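Local coordinates for sugar ABC transporter (Sugar-binding protein) (PDB 4YO7) that binds myo-inositol between its two lobes and probably acts as the solute-binding component of a sugar ABC transporter, at residues Ser153-Gln157 with Val258-Asp262; Ala172-Gly176 with Thr187-Lys191. One frame throughout, in Å; residues are numbered along the deposited sequence.

Contact 1 (Ser153-Gln157 with Val258-Asp262). With INS (1,2,3,4,5,6-hexahydroxy-cyclohexane), chain F.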
loop_
_atom_site.group_PDB
_atom_site.type_symbol
_atom_site.label_atom_id
_atom_site.label_comp_id
_atom_site.label_asym_id
_atom_site.label_seq_id
_atom_site.Cartn_x
_atom_site.Cartn_y
_atom_site.Cartn_z
ATOM N N SER A 153 6.079 -3.261 -7.798
ATOM C CA SER A 153 6.820 -2.288 -6.993
ATOM C C SER A 153 8.107 -2.885 -6.388
ATOM O O SER A 153 9.139 -2.194 -6.322
ATOM C CB SER A 153 5.937 -1.675 -5.898
ATOM O OG SER A 153 5.538 -2.545 -4.868
ATOM N N GLY A 154 8.071 -4.156 -5.976
ATOM C CA GLY A 154 9.268 -4.798 -5.450
ATOM C C GLY A 154 10.309 -5.018 -6.538
ATOM O O GLY A 154 11.513 -4.843 -6.308
ATOM N N LEU A 155 9.851 -5.347 -7.751
ATOM C CA LEU A 155 10.755 -5.504 -8.893
ATOM C C LEU A 155 11.396 -4.165 -9.282
ATOM O O LEU A 155 12.608 -4.090 -9.491
ATOM C CB LEU A 155 10.017 -6.100 -10.082
ATOM C CG LEU A 155 9.558 -7.553 -9.983
ATOM C CD1 LEU A 155 8.535 -7.852 -11.055
ATOM C CD2 LEU A 155 10.728 -8.498 -10.134
ATOM N N LEU A 156 10.602 -3.106 -9.342
ATOM C CA LEU A 156 11.114 -1.786 -9.739
ATOM C C LEU A 156 12.123 -1.287 -8.727
ATOM O O LEU A 156 13.187 -0.795 -9.093
ATOM C CB LEU A 156 9.974 -0.778 -9.878
ATOM C CG LEU A 156 9.069 -0.901 -11.102
ATOM C CD1 LEU A 156 7.835 -0.006 -10.915
ATOM C CD2 LEU A 156 9.798 -0.540 -12.417
ATOM N N GLN A 157 11.767 -1.425 -7.450
ATOM C CA GLN A 157 12.595 -0.984 -6.344
ATOM C C GLN A 157 13.955 -1.663 -6.371
ATOM O O GLN A 157 14.995 -1.017 -6.293
ATOM C CB GLN A 157 11.878 -1.292 -5.015
ATOM C CG GLN A 157 12.626 -0.894 -3.797
ATOM C CD GLN A 157 11.966 -1.418 -2.540
ATOM O OE1 GLN A 157 11.520 -2.581 -2.487
ATOM N NE2 GLN A 157 11.889 -0.579 -1.514
ATOM N N VAL A 258 19.333 3.125 0.926
ATOM C CA VAL A 258 18.011 2.913 1.531
ATOM C C VAL A 258 16.933 3.060 0.469
ATOM O O VAL A 258 16.937 4.007 -0.320
ATOM C CB VAL A 258 17.743 3.906 2.687
ATOM C CG1 VAL A 258 16.419 3.598 3.390
ATOM C CG2 VAL A 258 18.896 3.860 3.688
ATOM N N ALA A 259 16.004 2.120 0.481
ATOM C CA ALA A 259 14.892 2.101 -0.465
ATOM C C ALA A 259 13.561 1.869 0.240
ATOM O O ALA A 259 13.464 1.062 1.172
ATOM C CB ALA A 259 15.138 1.036 -1.520
ATOM N N GLY A 260 12.523 2.558 -0.260
ATOM C CA GLY A 260 11.151 2.368 0.189
ATOM C C GLY A 260 10.188 2.223 -0.976
ATOM O O GLY A 260 10.616 2.145 -2.136
ATOM N N ILE A 261 8.896 2.161 -0.652
ATOM C CA ILE A 261 7.801 2.131 -1.628
ATOM C C ILE A 261 6.679 2.989 -1.081
ATOM O O ILE A 261 6.394 2.911 0.109
ATOM C CB ILE A 261 7.288 0.667 -1.903
ATOM C CG1 ILE A 261 8.380 -0.125 -2.652
ATOM C CG2 ILE A 261 5.964 0.653 -2.693
ATOM C CD1 ILE A 261 8.154 -1.618 -2.731
ATOM N N ASP A 262 6.117 3.802 -1.983
ATOM C CA ASP A 262 4.886 4.607 -1.855
ATOM C C ASP A 262 5.105 5.995 -2.471
ATOM O O ASP A 262 4.207 6.549 -3.077
ATOM C CB ASP A 262 4.411 4.802 -0.411
ATOM C CG ASP A 262 3.677 3.585 0.172
ATOM O OD1 ASP A 262 3.611 3.518 1.414
ATOM O OD2 ASP A 262 3.183 2.709 -0.586
HETATM C C1 INS F . -0.539 -0.139 3.623
HETATM C C2 INS F . 0.436 1.008 3.866
HETATM C C3 INS F . 1.617 0.861 2.907
HETATM C C4 INS F . 1.156 0.880 1.445
HETATM C C5 INS F . 0.133 -0.254 1.224
HETATM C C6 INS F . -1.035 -0.103 2.188
HETATM O O1 INS F . -1.693 -0.023 4.501
HETATM O O2 INS F . -0.253 2.228 3.596
HETATM O O3 INS F . 2.517 1.975 3.184
HETATM O O4 INS F . 2.273 0.629 0.580
HETATM O O5 INS F . -0.375 -0.145 -0.118
HETATM O O6 INS F . -1.944 -1.253 1.981
#
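Q157 sets its CG trans to the backbone N (chi1 180°) and runs on extended, which lays its amide across I261, whose own CG1 swings to the side of its backbone N (chi1 -69°). The two side chains cross at about a right angle. This meeting illustrates how a helix packs over a sheet in the type I periplasmic-binding-protein fold: helix 150-164 lies against the end of strand 257-259, an outer strand of the four-stranded parallel sheet, and V280 of strand 279-281 touches S153, Q157 and I261 alike.

Q157 CD rests 3.8 Å from I261 CG1, while OE1 of Q157 comes to 3.5 Å from CD1 of I261. Nearer the backbone in the same side chain, Q157 CG meets the methyl of A259 (CG to CB 3.9 Å). NE2 lies close to the backbone of G260, and its clear bond goes to the carbonyl of A234, which would hold the rotation of this buried amide. One turn earlier in the helix, S153 presents CB and OG to CG2 and CD1 of I261, so S153 touches both the branch methyl and the tip of the isoleucine. OG is bonded to the carbonyl of S150.

In the loop that follows the strand, D262 turns to the ligand. Its carboxylate grips two neighbouring hydroxyls of the inositol ring, one per oxygen, a fitting answer to a vicinal diol. Q282 adds a weak hydrogen bond to OD2 and also bonds the ligand; R186, whose side chain touches I261, bonds the ligand too and forms a long, weak ion pair with OD2. The hydroxyl O3 of inositol donates to D262 OD1 at 2.6 Å, and O4 donates to D262 OD2 at the same 2.6 Å.

Contact 2 (Ala172-Gly176 with Thr187-Lys191)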
loop_
_atom_site.group_PDB
_atom_site.type_symbol
_atom_site.label_atom_id
_atom_site.label_comp_id
_atom_site.label_asym_id
_atom_site.label_seq_id
_atom_site.Cartn_x
_atom_site.Cartn_y
_atom_site.Cartn_z
ATOM N N ALA A 172 19.491 -6.149 3.279
ATOM C CA ALA A 172 18.595 -6.352 4.414
ATOM C C ALA A 172 17.195 -5.932 3.975
ATOM O O ALA A 172 16.998 -4.794 3.548
ATOM C CB ALA A 172 19.059 -5.530 5.615
ATOM N N ILE A 173 16.248 -6.867 4.028
ATOM C CA ILE A 173 14.876 -6.614 3.604
ATOM C C ILE A 173 13.974 -6.412 4.809
ATOM O O ILE A 173 13.929 -7.271 5.697
ATOM C CB ILE A 173 14.314 -7.782 2.750
ATOM C CG1 ILE A 173 15.065 -7.867 1.417
ATOM C CG2 ILE A 173 12.817 -7.594 2.478
ATOM C CD1 ILE A 173 14.668 -9.052 0.559
HETATM N N MSE A 174 13.267 -5.280 4.840
HETATM C CA MSE A 174 12.229 -5.031 5.848
HETATM C C MSE A 174 10.867 -5.392 5.286
HETATM O O MSE A 174 10.308 -4.692 4.445
HETATM C CB MSE A 174 12.227 -3.573 6.325
HETATM C CG MSE A 174 13.505 -3.196 6.988
HETATM SE SE MSE A 174 13.311 -1.419 7.808
HETATM C CE MSE A 174 14.823 -1.543 9.023
ATOM N N ASP A 175 10.358 -6.520 5.762
ATOM C CA ASP A 175 8.978 -6.928 5.509
ATOM C C ASP A 175 7.996 -5.996 6.180
ATOM O O ASP A 175 8.201 -5.525 7.322
ATOM C CB ASP A 175 8.689 -8.362 6.017
ATOM C CG ASP A 175 9.136 -9.458 5.072
ATOM O OD1 ASP A 175 8.925 -9.374 3.828
ATOM O OD2 ASP A 175 9.661 -10.472 5.603
ATOM N N GLY A 176 6.907 -5.731 5.480
ATOM C CA GLY A 176 5.780 -5.053 6.075
ATOM C C GLY A 176 4.941 -5.995 6.938
ATOM O O GLY A 176 5.451 -7.000 7.487
ATOM N N THR A 187 8.311 -8.276 -1.282
ATOM C CA THR A 187 9.501 -9.042 -0.962
ATOM C C THR A 187 9.809 -10.095 -2.005
ATOM O O THR A 187 10.974 -10.315 -2.300
ATOM C CB THR A 187 9.355 -9.665 0.429
ATOM O OG1 THR A 187 9.369 -8.600 1.360
ATOM C CG2 THR A 187 10.511 -10.621 0.789
ATOM N N GLU A 188 8.784 -10.715 -2.582
ATOM C CA GLU A 188 9.008 -11.683 -3.652
ATOM C C GLU A 188 9.644 -10.995 -4.872
ATOM O O GLU A 188 10.582 -11.539 -5.479
ATOM C CB GLU A 188 7.713 -12.406 -4.038
ATOM C CG GLU A 188 7.855 -13.293 -5.286
ATOM C CD GLU A 188 8.767 -14.492 -5.083
ATOM O OE1 GLU A 188 9.095 -14.834 -3.914
ATOM O OE2 GLU A 188 9.150 -15.107 -6.111
ATOM N N GLY A 189 9.185 -9.794 -5.199
ATOM C CA GLY A 189 9.763 -9.046 -6.304
ATOM C C GLY A 189 11.212 -8.703 -6.000
ATOM O O GLY A 189 12.077 -8.817 -6.865
ATOM N N ASN A 190 11.475 -8.266 -4.770
ATOM C CA ASN A 190 12.861 -8.010 -4.369
ATOM C C ASN A 190 13.717 -9.257 -4.603
ATOM O O ASN A 190 14.797 -9.202 -5.201
ATOM C CB ASN A 190 12.990 -7.647 -2.897
ATOM C CG ASN A 190 12.404 -6.293 -2.540
ATOM O OD1 ASN A 190 12.165 -5.411 -3.386
ATOM N ND2 ASN A 190 12.217 -6.103 -1.258
ATOM N N LYS A 191 13.238 -10.393 -4.091
ATOM C CA LYS A 191 14.019 -11.620 -4.182
ATOM C C LYS A 191 14.199 -12.122 -5.610
ATOM O O LYS A 191 15.205 -12.772 -5.911
ATOM C CB LYS A 191 13.398 -12.707 -3.310
ATOM C CG LYS A 191 13.551 -12.371 -1.832
ATOM C CD LYS A 191 13.148 -13.509 -0.912
ATOM C CE LYS A 191 13.411 -13.161 0.550
ATOM N NZ LYS A 191 13.190 -14.329 1.460
#
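T187, followed outward from CB, touches strand 169-175 with every atom of its side chain. The setting is a beta-alpha-beta unit in which strand 169-175, helix 181-195 and strand 200-207 succeed one another; the short helical segment runs antiparallel to the strand at 164°, with their axes 10.1 Å apart. T187 CB stands 3.4 Å from OD1 of D175. From there the side chain forks. With OG1 turned beside its backbone N (chi1 -68°), the hydroxyl reaches the carboxylate and donates to it, arriving nearly along the C-O axis of D175 OD1. The same OG1 also meets N235 ND2 in a hydrogen bond. On the other branch, T187 CG2 lies 3.6 Å from D175 OD1 and, more loosely, beside the branch methyl CG2 of I173.

I173 carries the apolar half of the contact. Its CG2 lies 3.8 Å from T187 OG1, and its far end reaches the next helical turn, where I173 CD1 is 4.1 Å from CB of N190 and close to CG of K191.

The buried carboxylate of D175 is held at both oxygens: Q183 adds a second bond to OD1, while Q205 binds OD2 through NE2 and K191 NZ through OE1, a neutral bridge between opposite charges that do not touch. The shortest link from helix to strand remains T187 OG1 to D175 OD1, at 2.6 Å.

Both contacts serve the same four-stranded parallel sheet and both are buried, contact 1 throughout and contact 2 except at K191, which is partly exposed. Contact 2, nested within the loop closed by contact 1, ties an inner strand to the helix that directly follows it; contact 1 brings together elements some hundred residues apart, at an outer strand. Their helices are neighbours, and Q157 and N190 meet between them, as do L155 CD2 and G189 O at 3.6 Å. The chemistry differs accordingly. Between its segments contact 1 is mainly close packing, its acid turned to the ligand, whereas contact 2 uses its acid for hydrogen bonds inside the protein; the side chain of T187 stands about 12 Å from the bound inositol.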